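Local coordinates for protein enoyl-CoA hydratase (PDB 3PE8) that probably catalyses the reversible hydration of enoyl-CoA thioesters, as a zinc-binding member of the enoyl-CoA hydratase/isomerase family, at residues D47-D52 against D90-V95. Numbering follows the deposited sequence.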
# COMPACT_ATOMS: atom_id res chain seq x y z
N ASP A 47 -9.57 -27.19 14.51
CA ASP A 47 -10.68 -28.02 14.97
C ASP A 47 -11.71 -27.14 15.71
O ASP A 47 -12.92 -27.32 15.54
CB ASP A 47 -10.20 -29.16 15.87
CG ASP A 47 -9.57 -30.34 15.09
OD1 ASP A 47 -9.70 -30.46 13.86
OD2 ASP A 47 -8.96 -31.19 15.75
N ALA A 48 -11.22 -26.18 16.52
CA ALA A 48 -12.09 -25.27 17.25
C ALA A 48 -12.90 -24.42 16.26
O ALA A 48 -14.09 -24.22 16.43
CB ALA A 48 -11.28 -24.38 18.21
N GLN A 49 -12.25 -23.95 15.21
CA GLN A 49 -12.93 -23.16 14.19
C GLN A 49 -14.06 -23.94 13.55
O GLN A 49 -15.13 -23.38 13.24
CB GLN A 49 -11.92 -22.69 13.13
CG GLN A 49 -12.56 -21.95 11.98
CD GLN A 49 -13.19 -20.65 12.39
OE1 GLN A 49 -12.71 -19.97 13.30
NE2 GLN A 49 -14.24 -20.24 11.67
N ASN A 50 -13.82 -25.23 13.31
CA ASN A 50 -14.78 -26.10 12.63
C ASN A 50 -15.89 -26.69 13.52
O ASN A 50 -16.88 -27.25 13.01
CB ASN A 50 -14.03 -27.23 11.91
CG ASN A 50 -13.13 -26.73 10.81
OD1 ASN A 50 -13.39 -25.69 10.21
ND2 ASN A 50 -12.04 -27.47 10.53
N ASP A 51 -15.74 -26.55 14.83
CA ASP A 51 -16.61 -27.21 15.78
C ASP A 51 -17.75 -26.28 16.15
O ASP A 51 -17.53 -25.25 16.79
CB ASP A 51 -15.83 -27.63 17.03
CG ASP A 51 -16.61 -28.58 17.93
OD1 ASP A 51 -17.87 -28.53 17.90
OD2 ASP A 51 -15.95 -29.40 18.62
N ASP A 52 -18.97 -26.65 15.78
CA ASP A 52 -20.12 -25.83 16.05
C ASP A 52 -20.45 -25.68 17.55
O ASP A 52 -21.23 -24.80 17.89
CB ASP A 52 -21.37 -26.37 15.31
CG ASP A 52 -21.30 -26.17 13.79
OD1 ASP A 52 -20.40 -25.47 13.29
OD2 ASP A 52 -22.17 -26.71 13.06
N ASP A 90 -6.46 -19.47 9.51
CA ASP A 90 -7.48 -18.45 9.39
C ASP A 90 -8.65 -18.86 10.28
O ASP A 90 -9.15 -19.98 10.21
CB ASP A 90 -7.96 -18.31 7.94
CG ASP A 90 -8.97 -17.18 7.77
OD1 ASP A 90 -8.83 -16.13 8.43
OD2 ASP A 90 -9.89 -17.33 6.94
N MET A 91 -9.09 -17.93 11.12
CA MET A 91 -10.14 -18.20 12.10
C MET A 91 -11.08 -17.00 12.10
O MET A 91 -10.64 -15.86 11.94
CB MET A 91 -9.53 -18.39 13.49
CG MET A 91 -8.71 -19.67 13.60
SD MET A 91 -8.07 -19.82 15.27
CE MET A 91 -9.57 -20.28 16.17
N THR A 92 -12.36 -17.26 12.33
CA THR A 92 -13.33 -16.18 12.54
C THR A 92 -13.84 -16.17 13.96
O THR A 92 -14.55 -15.25 14.34
CB THR A 92 -14.51 -16.29 11.61
OG1 THR A 92 -15.27 -17.48 11.89
CG2 THR A 92 -14.04 -16.26 10.14
N LYS A 93 -13.49 -17.19 14.76
CA LYS A 93 -13.84 -17.22 16.19
C LYS A 93 -12.73 -16.55 17.00
O LYS A 93 -11.56 -16.81 16.78
CB LYS A 93 -14.04 -18.67 16.63
CG LYS A 93 -15.19 -19.37 15.89
CD LYS A 93 -15.43 -20.77 16.35
CE LYS A 93 -16.47 -21.44 15.49
NZ LYS A 93 -16.59 -22.88 15.84
N PRO A 94 -13.09 -15.74 18.00
CA PRO A 94 -12.08 -15.04 18.74
C PRO A 94 -11.16 -15.93 19.56
O PRO A 94 -11.61 -16.90 20.16
CB PRO A 94 -12.88 -14.16 19.70
CG PRO A 94 -14.22 -14.10 19.18
CD PRO A 94 -14.44 -15.29 18.33
N VAL A 95 -9.88 -15.56 19.61
CA VAL A 95 -8.85 -16.24 20.39
C VAL A 95 -8.30 -15.27 21.43
O VAL A 95 -7.76 -14.22 21.09
CB VAL A 95 -7.68 -16.75 19.53
CG1 VAL A 95 -6.62 -17.44 20.41
CG2 VAL A 95 -8.19 -17.76 18.49
O HOH W 1 -18.43 -23.76 13.84
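The carboxamide of Gln49 has the peptide N-H of Thr92 above the plane of its carbonyl (48° out of it), while Lys93 N and Thr92 OG1 lie in the plane of the group. Gln49 NE2 gives a nearly straight bond to Thr92 OG1, 3.0 Å away (N-H...O 167°). Gln49 OE1 takes two peptide N-H groups, Lys93 N on a lone pair at 3.2 Å and Thr92 N at 2.9 Å. Three bonds therefore fix the rotation of the amide. The Gln49 chain leaves the helix with CG anti to the backbone N (chi1 176°) and bends at chi2, carrying the amide to the loop; the Gln49 and Thr92 side chains cross at about a right angle.

In this crotonase-type fold, helix 35-50 is followed, after a short loop, by strand 56-61, and residues 90-94 lead into the neighbouring parallel strand 95-99; the contact ties the C-terminal end of that helix to the approach to the strand. Lys93, extended beyond CG, carries NZ to the carbonyls of the last helical turn. Lys93 NZ bonds Ala48 O in the carbonyl plane at 2.9 Å and Gln49 O from above its plane at 3.0 Å. Val54 O and a water also accept from it, so the acceptors outnumber its three N-H groups and at least one must be shared; Asp51 O lies 2.7 Å from Lys93 NZ. Ala48 O also accepts from Asp51 N. The ammonium would probably be stabilised by the helix dipole at this end. The same water donates to Asp52 OD1. Helix 199-234 packs on Thr92 and Lys93 through Arg203.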